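Local structure of putative ATPase Rv3679 (6BS3) at residues Trp14-Ser19 against Gln336-Arg340; Ile93-Phe99 against Leu132-Leu137; Thr204-Thr210 against Pro233-Val239; Leu252-Ala256 against Ala292-Thr296. The protein hydrolyses ATP as one subunit of the heterodimeric BagAB complex, an activity required for resistance to nitric oxide and to elevated glycerol in Mycobacterium tuberculosis. All coordinates share one frame; numbering follows the deposited sequence.

Contact 1. Residues Trp14-Ser19 against Gln336-Arg340; sequences WPSRLS and QQGVR
The apolar part of this contact is V339 against the indole of W14. Methyl CG1 of V339 sits over the six-membered ring, 3.8 Å from its centroid and 8° off the ring normal, a CH-pi contact on the face. The other methyl, V339 CG2, lies 3.7 Å from W14 CE3, so a short branched side chain spreads two methyls across the flat ring. On the opposite face L18 CB stands 3.5 Å above the indole plane, offset toward the rim. The ring enters this slot because CG of W14 is anti to the backbone N (chi1 -162°).

The polar part gathers at the end of the chain. W14 NE1 donates to R340 O at 3.1 Å; it uses an in-plane lone pair of that oxygen, which lies 29° out of the indole plane, and the bond is bent. S19 OG comes within 3.3 Å of the same R340 O, a weak bond at best. A water weakly links S19 OG to R340 NH2.

The turn that delivers these partners is a Schellman motif closing helix 324-336. G338 takes the positive phi easily, and its carbonyl O lies 3.3 Å from W14 CD1. The side-chain amide of Q337 is tied to E314 N and S333 O, while L41 of helix 34-46 and L313 of strand 312-316 pack against W14 and V339.

Tryptophan serves in two ways, its faces covered by aliphatic groups and its indole N-H given to R340 O, so the last residues of the chain are fastened to the segment leading into strand 23-28.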
loop_
_atom_site.group_PDB
_atom_site.type_symbol
_atom_site.label_atom_id
_atom_site.label_comp_id
_atom_site.label_asym_id
_atom_site.label_seq_id
_atom_site.Cartn_x
_atom_site.Cartn_y
_atom_site.Cartn_z
ATOM N N TRP A 14 -6.052 17.444 19.165
ATOM C CA TRP A 14 -7.308 17.875 18.576
ATOM C C TRP A 14 -7.684 19.274 19.068
ATOM O O TRP A 14 -8.487 19.400 19.986
ATOM C CB TRP A 14 -8.426 16.848 18.865
ATOM C CG TRP A 14 -9.647 16.937 17.979
ATOM C CD1 TRP A 14 -10.850 17.509 18.293
ATOM C CD2 TRP A 14 -9.819 16.325 16.691
ATOM N NE1 TRP A 14 -11.762 17.275 17.290
ATOM C CE2 TRP A 14 -11.159 16.550 16.294
ATOM C CE3 TRP A 14 -8.974 15.572 15.841
ATOM C CZ2 TRP A 14 -11.675 16.070 15.075
ATOM C CZ3 TRP A 14 -9.486 15.107 14.632
ATOM C CH2 TRP A 14 -10.831 15.328 14.278
ATOM N N PRO A 15 -7.178 20.351 18.425
ATOM C CA PRO A 15 -7.620 21.702 18.809
ATOM C C PRO A 15 -9.136 21.857 18.619
ATOM O O PRO A 15 -9.730 21.173 17.773
ATOM C CB PRO A 15 -6.835 22.609 17.845
ATOM C CG PRO A 15 -5.679 21.795 17.387
ATOM C CD PRO A 15 -6.237 20.409 17.289
ATOM N N SER A 16 -9.761 22.734 19.415
ATOM C CA SER A 16 -11.216 23.004 19.405
ATOM C C SER A 16 -11.832 23.280 18.031
ATOM O O SER A 16 -12.956 22.850 17.781
ATOM C CB SER A 16 -11.553 24.152 20.346
ATOM O OG SER A 16 -11.576 23.658 21.671
ATOM N N ARG A 17 -11.106 24.010 17.163
ATOM C CA ARG A 17 -11.503 24.366 15.793
ATOM C C ARG A 17 -11.933 23.137 14.965
ATOM O O ARG A 17 -12.881 23.224 14.188
ATOM C CB ARG A 17 -10.385 25.166 15.083
ATOM C CG ARG A 17 -9.093 24.389 14.809
ATOM C CD ARG A 17 -8.128 25.191 13.953
ATOM N NE ARG A 17 -6.731 24.869 14.245
ATOM C CZ ARG A 17 -6.034 23.913 13.635
ATOM N NH1 ARG A 17 -6.601 23.159 12.702
ATOM N NH2 ARG A 17 -4.763 23.699 13.961
ATOM N N LEU A 18 -11.275 21.991 15.200
ATOM C CA LEU A 18 -11.543 20.704 14.561
ATOM C C LEU A 18 -12.906 20.113 14.941
ATOM O O LEU A 18 -13.383 19.227 14.247
ATOM C CB LEU A 18 -10.407 19.700 14.839
ATOM C CG LEU A 18 -9.007 20.041 14.315
ATOM C CD1 LEU A 18 -8.065 18.879 14.540
ATOM C CD2 LEU A 18 -9.019 20.432 12.817
ATOM N N SER A 19 -13.546 20.625 16.005
ATOM C CA SER A 19 -14.886 20.192 16.446
ATOM C C SER A 19 -15.968 20.879 15.611
ATOM O O SER A 19 -17.088 20.387 15.540
ATOM C CB SER A 19 -15.101 20.501 17.927
ATOM O OG SER A 19 -14.115 19.871 18.729
ATOM N N GLN A 336 -10.273 9.856 24.248
ATOM C CA GLN A 336 -9.390 10.168 25.388
ATOM C C GLN A 336 -8.332 11.244 25.082
ATOM O O GLN A 336 -7.796 11.889 25.997
ATOM C CB GLN A 336 -8.718 8.880 25.891
ATOM C CG GLN A 336 -9.730 7.883 26.476
ATOM C CD GLN A 336 -9.125 6.562 26.893
ATOM O OE1 GLN A 336 -7.963 6.246 26.614
ATOM N NE2 GLN A 336 -9.917 5.747 27.569
ATOM N N GLN A 337 -8.048 11.434 23.791
ATOM C CA GLN A 337 -7.090 12.403 23.273
ATOM C C GLN A 337 -7.768 13.730 22.929
ATOM O O GLN A 337 -7.100 14.658 22.486
ATOM C CB GLN A 337 -6.334 11.808 22.063
ATOM C CG GLN A 337 -5.340 10.724 22.453
ATOM C CD GLN A 337 -4.751 10.055 21.245
ATOM O OE1 GLN A 337 -3.784 10.528 20.678
ATOM N NE2 GLN A 337 -5.321 8.940 20.812
ATOM N N GLY A 338 -9.075 13.819 23.174
ATOM C CA GLY A 338 -9.872 15.018 22.932
ATOM C C GLY A 338 -10.617 15.082 21.616
ATOM O O GLY A 338 -11.188 16.122 21.292
ATOM N N VAL A 339 -10.648 13.980 20.842
ATOM C CA VAL A 339 -11.380 13.989 19.579
ATOM C C VAL A 339 -12.883 14.021 19.900
ATOM O O VAL A 339 -13.366 13.172 20.658
ATOM C CB VAL A 339 -10.978 12.843 18.618
ATOM C CG1 VAL A 339 -11.784 12.907 17.329
ATOM C CG2 VAL A 339 -9.478 12.868 18.326
ATOM N N ARG A 340 -13.587 15.060 19.396
ATOM C CA ARG A 340 -15.027 15.285 19.617
ATOM C C ARG A 340 -15.586 16.203 18.522
ATOM O O ARG A 340 -14.781 16.779 17.780
ATOM C CB ARG A 340 -15.283 15.891 21.026
ATOM C CG ARG A 340 -14.461 17.166 21.337
ATOM C CD ARG A 340 -14.753 17.780 22.700
ATOM N NE ARG A 340 -16.175 17.683 23.049
ATOM C CZ ARG A 340 -17.100 18.564 22.692
ATOM N NH1 ARG A 340 -18.364 18.389 23.053
ATOM N NH2 ARG A 340 -16.765 19.643 21.995
HETATM O O HOH W 1 -14.805 21.537 21.595
#

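Contact 2. Residues Ile93-Phe99 against Leu132-Leu137; sequences IDIEAAF and LRDVLL
I95 and F99 meet L132, R133, L136 and L137 in a buried, apolar helix-helix crossing, where the start of helix 95-107 lies across helix 130-146 in the family's ATPase domain. The two short axes approach to 9.9 Å at 81°, so the touching residues come from a compact patch and no hydrogen bond joins the segments.

I95 lies at the centre of the patch. Its chi1 of -162° carries CG1 toward the other helix, and a bend at chi2 sets CD1 3.7 Å from both L136 CB and L137 CD2. Its CG1 touches the aliphatic part of R133, 3.9 Å from CG, while R133 NH1 hydrogen-bonds to T126 O. I93, just ahead of the helix, adds its CG2 methyl at 3.7 Å from L137 CD2, so this leucine methyl bridges two isoleucines.

One turn along, L136 CD1 reaches F99 CB at 3.7 Å. The side chains of F99 and L132 cross at about a right angle, L132 CD2 coming obliquely to the ring, 3.5 Å from F99 CE1. Small A98 lets the helices close up between these larger groups.

D94 is the N-cap of helix 95-107: its short side chain folds forward over the first turn, where OD1 accepts from A97 N at 3.1 Å in a nearly straight bond from above the carboxylate plane.

Around the crossing, I93 bonds through its backbone to E56 of strand 51-56, V122 and A125 of helix 121-128 cover F99, F172 of helix 169-172 packs on L137, and an apolar side chain of another protein chain reaches F99 and L132.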
loop_
_atom_site.group_PDB
_atom_site.type_symbol
_atom_site.label_atom_id
_atom_site.label_comp_id
_atom_site.label_asym_id
_atom_site.label_seq_id
_atom_site.Cartn_x
_atom_site.Cartn_y
_atom_site.Cartn_z
ATOM N N ILE A 93 -19.428 4.945 -2.505
ATOM C CA ILE A 93 -19.801 5.620 -3.761
ATOM C C ILE A 93 -19.542 4.684 -4.962
ATOM O O ILE A 93 -18.455 4.118 -5.093
ATOM C CB ILE A 93 -19.138 7.024 -3.956
ATOM C CG1 ILE A 93 -19.524 8.018 -2.828
ATOM C CG2 ILE A 93 -19.483 7.603 -5.350
ATOM C CD1 ILE A 93 -18.648 9.367 -2.817
ATOM N N ASP A 94 -20.566 4.494 -5.790
ATOM C CA ASP A 94 -20.513 3.697 -7.011
ATOM C C ASP A 94 -20.347 4.748 -8.120
ATOM O O ASP A 94 -21.287 5.505 -8.388
ATOM C CB ASP A 94 -21.826 2.904 -7.140
ATOM C CG ASP A 94 -22.018 2.032 -8.370
ATOM O OD1 ASP A 94 -21.471 2.375 -9.442
ATOM O OD2 ASP A 94 -22.749 1.027 -8.272
ATOM N N ILE A 95 -19.129 4.850 -8.700
ATOM C CA ILE A 95 -18.784 5.862 -9.715
ATOM C C ILE A 95 -19.668 5.755 -10.968
ATOM O O ILE A 95 -20.041 6.780 -11.542
ATOM C CB ILE A 95 -17.252 5.894 -10.057
ATOM C CG1 ILE A 95 -16.847 7.212 -10.758
ATOM C CG2 ILE A 95 -16.788 4.674 -10.874
ATOM C CD1 ILE A 95 -16.870 8.416 -9.911
ATOM N N GLU A 96 -20.028 4.522 -11.356
ATOM C CA GLU A 96 -20.883 4.245 -12.509
ATOM C C GLU A 96 -22.287 4.808 -12.283
ATOM O O GLU A 96 -22.762 5.579 -13.115
ATOM C CB GLU A 96 -20.868 2.752 -12.826
ATOM C CG GLU A 96 -21.888 2.316 -13.860
ATOM C CD GLU A 96 -21.495 1.097 -14.673
ATOM O OE1 GLU A 96 -22.263 0.758 -15.600
ATOM O OE2 GLU A 96 -20.440 0.478 -14.392
ATOM N N ALA A 97 -22.887 4.527 -11.108
ATOM C CA ALA A 97 -24.204 5.057 -10.720
ATOM C C ALA A 97 -24.153 6.580 -10.503
ATOM O O ALA A 97 -25.116 7.261 -10.856
ATOM C CB ALA A 97 -24.723 4.348 -9.473
ATOM N N ALA A 98 -23.014 7.117 -9.980
ATOM C CA ALA A 98 -22.815 8.573 -9.786
ATOM C C ALA A 98 -22.743 9.297 -11.141
ATOM O O ALA A 98 -23.270 10.399 -11.268
ATOM C CB ALA A 98 -21.565 8.856 -8.948
ATOM N N PHE A 99 -22.135 8.663 -12.157
ATOM C CA PHE A 99 -22.057 9.223 -13.512
ATOM C C PHE A 99 -23.455 9.310 -14.178
ATOM O O PHE A 99 -23.761 10.334 -14.790
ATOM C CB PHE A 99 -21.030 8.463 -14.385
ATOM C CG PHE A 99 -20.827 9.031 -15.775
ATOM C CD1 PHE A 99 -20.606 10.390 -15.967
ATOM C CD2 PHE A 99 -20.856 8.207 -16.893
ATOM C CE1 PHE A 99 -20.444 10.914 -17.254
ATOM C CE2 PHE A 99 -20.666 8.728 -18.176
ATOM C CZ PHE A 99 -20.453 10.077 -18.348
ATOM N N LEU A 132 -13.083 13.706 -14.624
ATOM C CA LEU A 132 -14.533 13.476 -14.509
ATOM C C LEU A 132 -14.818 12.651 -13.221
ATOM O O LEU A 132 -15.724 12.980 -12.460
ATOM C CB LEU A 132 -15.073 12.724 -15.758
ATOM C CG LEU A 132 -16.569 12.350 -15.719
ATOM C CD1 LEU A 132 -17.442 13.591 -15.597
ATOM C CD2 LEU A 132 -16.966 11.536 -16.937
ATOM N N ARG A 133 -14.003 11.616 -12.978
ATOM C CA ARG A 133 -14.069 10.766 -11.805
ATOM C C ARG A 133 -14.001 11.597 -10.524
ATOM O O ARG A 133 -14.919 11.517 -9.716
ATOM C CB ARG A 133 -12.928 9.739 -11.868
ATOM C CG ARG A 133 -13.192 8.437 -11.137
ATOM C CD ARG A 133 -12.291 7.352 -11.696
ATOM N NE ARG A 133 -10.878 7.680 -11.504
ATOM C CZ ARG A 133 -9.940 7.550 -12.436
ATOM N NH1 ARG A 133 -10.249 7.087 -13.642
ATOM N NH2 ARG A 133 -8.686 7.880 -12.171
ATOM N N ASP A 134 -12.970 12.458 -10.385
ATOM C CA ASP A 134 -12.780 13.327 -9.215
ATOM C C ASP A 134 -13.894 14.375 -9.044
ATOM O O ASP A 134 -14.228 14.702 -7.904
ATOM C CB ASP A 134 -11.377 13.978 -9.229
ATOM C CG ASP A 134 -10.212 12.980 -9.177
ATOM O OD1 ASP A 134 -10.439 11.812 -8.780
ATOM O OD2 ASP A 134 -9.078 13.368 -9.536
ATOM N N VAL A 135 -14.456 14.907 -10.160
ATOM C CA VAL A 135 -15.574 15.857 -10.162
ATOM C C VAL A 135 -16.815 15.157 -9.577
ATOM O O VAL A 135 -17.497 15.731 -8.733
ATOM C CB VAL A 135 -15.841 16.459 -11.585
ATOM C CG1 VAL A 135 -17.261 17.029 -11.723
ATOM C CG2 VAL A 135 -14.806 17.516 -11.936
ATOM N N LEU A 136 -17.093 13.920 -10.017
ATOM C CA LEU A 136 -18.234 13.136 -9.544
ATOM C C LEU A 136 -18.123 12.832 -8.055
ATOM O O LEU A 136 -19.110 12.974 -7.344
ATOM C CB LEU A 136 -18.381 11.816 -10.341
ATOM C CG LEU A 136 -18.709 11.945 -11.835
ATOM C CD1 LEU A 136 -18.597 10.602 -12.537
ATOM C CD2 LEU A 136 -20.084 12.547 -12.055
ATOM N N LEU A 137 -16.919 12.428 -7.596
ATOM C CA LEU A 137 -16.632 12.031 -6.219
ATOM C C LEU A 137 -16.645 13.186 -5.238
ATOM O O LEU A 137 -17.348 13.086 -4.240
ATOM C CB LEU A 137 -15.318 11.230 -6.106
ATOM C CG LEU A 137 -15.258 9.920 -6.893
ATOM C CD1 LEU A 137 -13.834 9.422 -7.034
ATOM C CD2 LEU A 137 -16.160 8.862 -6.283
#

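Contact 3. Residues Thr204-Thr210 against Pro233-Val239; sequences TAIHLVT and PIGSVIV
I206, L208, V209 and T210 pair with I234, V237, I238 and V239 as strand 204-210 runs parallel to strand 234-239. Five backbone hydrogen bonds join the segments, from I206 N to P233 O at one end to T210 N donating to I238 O (2.9 Å) at the other. Between I206 and L208 the register slips by one residue, a beta bulge. There H207 takes part through its side chain: S236 N donates to H207 ND1 at 3.0 Å, with the amide nitrogen 15° out of the imidazole plane. G235, having no side chain, lets the ring in close, its CA 3.7 Å from ND1.

On the face carrying I206, L208 and T210, L208 CD1 meets I234 CG2 at 4.0 Å across the bulge, and T210 CG2 lies beside V239 CG2 at 3.8 Å, pointing the same way. Beta-branched residues suit these extended backbones.

Further out, H207 NE2 bonds to H24 ND1 and the ring packs against W14, while G13 O holds S236 OG. Helix 214-229 completes the beta-alpha-beta unit and covers T210 and I234. On the other face V209 borders the ATP-binding residues G33 and N240.

Because ND1 of H207 accepts a backbone N-H, NE2 is probably the protonated nitrogen, donating to H24. The imidazole thus gives the S236 N-H an acceptor at the bulge, through a bent bond, and links it to strand 23-28.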
loop_
_atom_site.group_PDB
_atom_site.type_symbol
_atom_site.label_atom_id
_atom_site.label_comp_id
_atom_site.label_asym_id
_atom_site.label_seq_id
_atom_site.Cartn_x
_atom_site.Cartn_y
_atom_site.Cartn_z
ATOM N N THR A 204 -13.717 22.142 6.610
ATOM C CA THR A 204 -12.943 20.990 6.140
ATOM C C THR A 204 -11.626 20.859 6.915
ATOM O O THR A 204 -11.088 21.858 7.406
ATOM C CB THR A 204 -12.724 21.118 4.593
ATOM O OG1 THR A 204 -13.979 21.321 3.951
ATOM C CG2 THR A 204 -12.037 19.901 3.962
ATOM N N ALA A 205 -11.113 19.617 7.014
ATOM C CA ALA A 205 -9.810 19.267 7.600
ATOM C C ALA A 205 -9.347 17.960 6.992
ATOM O O ALA A 205 -10.130 17.023 6.873
ATOM C CB ALA A 205 -9.890 19.132 9.123
ATOM N N ILE A 206 -8.069 17.904 6.614
ATOM C CA ILE A 206 -7.414 16.715 6.058
ATOM C C ILE A 206 -6.496 16.139 7.149
ATOM O O ILE A 206 -5.573 16.820 7.595
ATOM C CB ILE A 206 -6.640 17.026 4.747
ATOM C CG1 ILE A 206 -7.587 17.580 3.659
ATOM C CG2 ILE A 206 -5.873 15.790 4.233
ATOM C CD1 ILE A 206 -7.061 18.692 2.828
ATOM N N HIS A 207 -6.783 14.899 7.578
ATOM C CA HIS A 207 -6.017 14.149 8.567
ATOM C C HIS A 207 -5.126 13.163 7.813
ATOM O O HIS A 207 -5.529 12.600 6.796
ATOM C CB HIS A 207 -6.935 13.420 9.582
ATOM C CG HIS A 207 -7.979 14.308 10.177
ATOM N ND1 HIS A 207 -7.640 15.354 11.026
ATOM C CD2 HIS A 207 -9.316 14.323 9.972
ATOM C CE1 HIS A 207 -8.780 15.960 11.313
ATOM N NE2 HIS A 207 -9.818 15.363 10.716
ATOM N N LEU A 208 -3.899 13.003 8.290
ATOM C CA LEU A 208 -2.905 12.169 7.630
ATOM C C LEU A 208 -2.439 11.071 8.546
ATOM O O LEU A 208 -1.774 11.313 9.549
ATOM C CB LEU A 208 -1.721 13.018 7.123
ATOM C CG LEU A 208 -2.088 14.148 6.166
ATOM C CD1 LEU A 208 -2.236 15.480 6.904
ATOM C CD2 LEU A 208 -1.110 14.228 5.026
ATOM N N VAL A 209 -2.833 9.860 8.205
ATOM C CA VAL A 209 -2.438 8.659 8.924
ATOM C C VAL A 209 -1.019 8.289 8.484
ATOM O O VAL A 209 -0.705 8.314 7.303
ATOM C CB VAL A 209 -3.445 7.498 8.689
ATOM C CG1 VAL A 209 -2.987 6.212 9.382
ATOM C CG2 VAL A 209 -4.834 7.894 9.168
ATOM N N THR A 210 -0.176 7.949 9.454
ATOM C CA THR A 210 1.190 7.503 9.221
ATOM C C THR A 210 1.562 6.378 10.179
ATOM O O THR A 210 0.936 6.217 11.228
ATOM C CB THR A 210 2.187 8.706 9.270
ATOM O OG1 THR A 210 3.434 8.278 8.725
ATOM C CG2 THR A 210 2.402 9.269 10.689
ATOM N N PRO A 233 -6.946 22.999 4.156
ATOM C CA PRO A 233 -6.775 22.871 5.613
ATOM C C PRO A 233 -6.317 21.508 6.121
ATOM O O PRO A 233 -6.968 20.495 5.889
ATOM C CB PRO A 233 -8.151 23.249 6.166
ATOM C CG PRO A 233 -9.085 22.915 5.088
ATOM C CD PRO A 233 -8.368 23.173 3.804
ATOM N N ILE A 234 -5.185 21.510 6.831
ATOM C CA ILE A 234 -4.614 20.341 7.488
ATOM C C ILE A 234 -5.267 20.236 8.876
ATOM O O ILE A 234 -5.460 21.245 9.554
ATOM C CB ILE A 234 -3.051 20.424 7.551
ATOM C CG1 ILE A 234 -2.399 20.639 6.139
ATOM C CG2 ILE A 234 -2.404 19.235 8.296
ATOM C CD1 ILE A 234 -2.842 19.687 5.026
ATOM N N GLY A 235 -5.636 19.023 9.251
ATOM C CA GLY A 235 -6.233 18.728 10.542
ATOM C C GLY A 235 -5.198 18.189 11.503
ATOM O O GLY A 235 -4.508 18.963 12.156
ATOM N N SER A 236 -5.050 16.870 11.566
ATOM C CA SER A 236 -4.098 16.224 12.470
ATOM C C SER A 236 -3.233 15.195 11.754
ATOM O O SER A 236 -3.644 14.624 10.745
ATOM C CB SER A 236 -4.856 15.498 13.585
ATOM O OG SER A 236 -5.419 16.364 14.559
ATOM N N VAL A 237 -2.061 14.903 12.317
ATOM C CA VAL A 237 -1.240 13.775 11.870
ATOM C C VAL A 237 -1.597 12.658 12.883
ATOM O O VAL A 237 -1.544 12.892 14.085
ATOM C CB VAL A 237 0.285 14.064 11.799
ATOM C CG1 VAL A 237 1.088 12.766 11.631
ATOM C CG2 VAL A 237 0.602 15.029 10.669
ATOM N N ILE A 238 -2.046 11.495 12.396
ATOM C CA ILE A 238 -2.430 10.379 13.248
ATOM C C ILE A 238 -1.391 9.285 13.126
ATOM O O ILE A 238 -1.290 8.642 12.076
ATOM C CB ILE A 238 -3.880 9.887 12.961
ATOM C CG1 ILE A 238 -4.889 11.062 12.999
ATOM C CG2 ILE A 238 -4.280 8.732 13.912
ATOM C CD1 ILE A 238 -6.427 10.748 12.559
ATOM N N VAL A 239 -0.595 9.094 14.194
ATOM C CA VAL A 239 0.446 8.067 14.249
ATOM C C VAL A 239 -0.192 6.782 14.736
ATOM O O VAL A 239 -0.500 6.650 15.915
ATOM C CB VAL A 239 1.728 8.460 15.052
ATOM C CG1 VAL A 239 2.742 7.309 15.061
ATOM C CG2 VAL A 239 2.376 9.726 14.493
#

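Contact 4. Residues Leu252-Ala256 against Ala292-Thr296; sequences LAKAA and ATRIT
A small helix-helix contact joins segment 252-256, on helix 249-255 and including L252 and A255, to the long helix 278-302, well away from the nucleotide site. L252 reaches over because a chi1 of 177° swings CG away from the backbone N. Its CD2 methyl presses tightly on I295 CG2 at 3.5 Å, the two side chains crossing at about a right angle, and the leucine slides past T296 in the opposite direction.

Alanines make up the rest. A255 CB meets A292 CB at 3.6 Å, and A256 sets its CB 3.3 Å from T296 OG1. With only methyl groups in between, the backbones come very near, A256 CA standing 4.5 Å from T293 CA.

Neither threonine hydroxyl bonds across. T296 OG1 donates to A292 O at 2.7 Å within its own helix, and that carbonyl also accepts T296 N at 3.0 Å, from the opposite face of its plane. T293 OG1 likewise pairs with I289 O, one turn back. Around the edges, L247 and V260 pack on L252 and A255, and I243 on I295.

Since the threonines spend their hydroxyls on their own helix, what they offer the partner is shape, and adhesion rests on van der Waals contact.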
loop_
_atom_site.group_PDB
_atom_site.type_symbol
_atom_site.label_atom_id
_atom_site.label_comp_id
_atom_site.label_asym_id
_atom_site.label_seq_id
_atom_site.Cartn_x
_atom_site.Cartn_y
_atom_site.Cartn_z
ATOM N N LEU A 252 17.260 2.927 27.514
ATOM C CA LEU A 252 16.980 2.662 26.105
ATOM C C LEU A 252 18.125 3.119 25.209
ATOM O O LEU A 252 18.556 2.351 24.345
ATOM C CB LEU A 252 15.664 3.317 25.682
ATOM C CG LEU A 252 15.313 3.164 24.218
ATOM C CD1 LEU A 252 15.113 1.712 23.860
ATOM C CD2 LEU A 252 14.107 3.990 23.873
ATOM N N ALA A 253 18.618 4.361 25.420
ATOM C CA ALA A 253 19.717 4.966 24.661
ATOM C C ALA A 253 20.980 4.111 24.726
ATOM O O ALA A 253 21.658 3.956 23.706
ATOM C CB ALA A 253 20.002 6.363 25.176
ATOM N N LYS A 254 21.266 3.525 25.915
ATOM C CA LYS A 254 22.415 2.647 26.145
ATOM C C LYS A 254 22.223 1.296 25.452
ATOM O O LYS A 254 23.128 0.854 24.742
ATOM C CB LYS A 254 22.671 2.453 27.651
ATOM C CG LYS A 254 23.494 3.558 28.286
ATOM C CD LYS A 254 23.875 3.202 29.717
ATOM C CE LYS A 254 24.787 4.231 30.342
ATOM N NZ LYS A 254 25.314 3.778 31.659
ATOM N N ALA A 255 21.040 0.651 25.647
ATOM C CA ALA A 255 20.681 -0.649 25.058
ATOM C C ALA A 255 20.679 -0.657 23.520
ATOM O O ALA A 255 20.972 -1.696 22.923
ATOM C CB ALA A 255 19.349 -1.133 25.606
ATOM N N ALA A 256 20.399 0.509 22.884
ATOM C CA ALA A 256 20.433 0.688 21.426
ATOM C C ALA A 256 21.875 0.598 20.899
ATOM O O ALA A 256 22.073 0.362 19.705
ATOM C CB ALA A 256 19.823 2.025 21.048
ATOM N N ALA A 292 15.286 -2.103 21.829
ATOM C CA ALA A 292 15.810 -0.740 21.974
ATOM C C ALA A 292 16.303 -0.168 20.647
ATOM O O ALA A 292 16.087 1.018 20.412
ATOM C CB ALA A 292 16.921 -0.711 23.003
ATOM N N THR A 293 16.918 -1.009 19.766
ATOM C CA THR A 293 17.365 -0.616 18.413
ATOM C C THR A 293 16.126 -0.274 17.541
ATOM O O THR A 293 16.162 0.666 16.749
ATOM C CB THR A 293 18.241 -1.719 17.776
ATOM O OG1 THR A 293 19.325 -2.051 18.649
ATOM C CG2 THR A 293 18.799 -1.321 16.409
ATOM N N ARG A 294 15.032 -1.024 17.716
ATOM C CA ARG A 294 13.794 -0.792 16.988
ATOM C C ARG A 294 13.114 0.511 17.448
ATOM O O ARG A 294 12.696 1.290 16.598
ATOM C CB ARG A 294 12.855 -2.009 17.090
ATOM C CG ARG A 294 11.631 -1.898 16.192
ATOM C CD ARG A 294 10.552 -2.893 16.546
ATOM N NE ARG A 294 9.307 -2.573 15.847
ATOM C CZ ARG A 294 8.224 -3.340 15.846
ATOM N NH1 ARG A 294 8.220 -4.494 16.501
ATOM N NH2 ARG A 294 7.136 -2.960 15.188
ATOM N N ILE A 295 13.044 0.761 18.776
ATOM C CA ILE A 295 12.444 1.975 19.366
ATOM C C ILE A 295 13.204 3.241 18.940
ATOM O O ILE A 295 12.578 4.215 18.521
ATOM C CB ILE A 295 12.304 1.871 20.928
ATOM C CG1 ILE A 295 11.557 0.589 21.386
ATOM C CG2 ILE A 295 11.665 3.125 21.542
ATOM C CD1 ILE A 295 10.039 0.402 20.903
ATOM N N THR A 296 14.548 3.215 19.045
ATOM C CA THR A 296 15.455 4.316 18.707
ATOM C C THR A 296 15.252 4.757 17.263
ATOM O O THR A 296 15.034 5.946 17.028
ATOM C CB THR A 296 16.894 3.922 19.051
ATOM O OG1 THR A 296 16.948 3.569 20.434
ATOM C CG2 THR A 296 17.906 5.020 18.749
#

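From the N terminus, the chain opens contact 1 at once and closes it only with its last residues, so the other three contacts fall within that one great loop. They follow in series without crossing: contact 2 closes a mostly helical excursion after strand 86-92, contact 3 a beta-alpha-beta unit, and contact 4 the helical arm that follows strand 234-242. Contacts 1 and 3 touch, chiefly through W14 and L18, so the N-terminal segment, with the C-terminal residues packed on it, lies against the central sheet. Contacts 2 and 4 lie on opposite sides of the chain's centre, with centres about 49 Å apart.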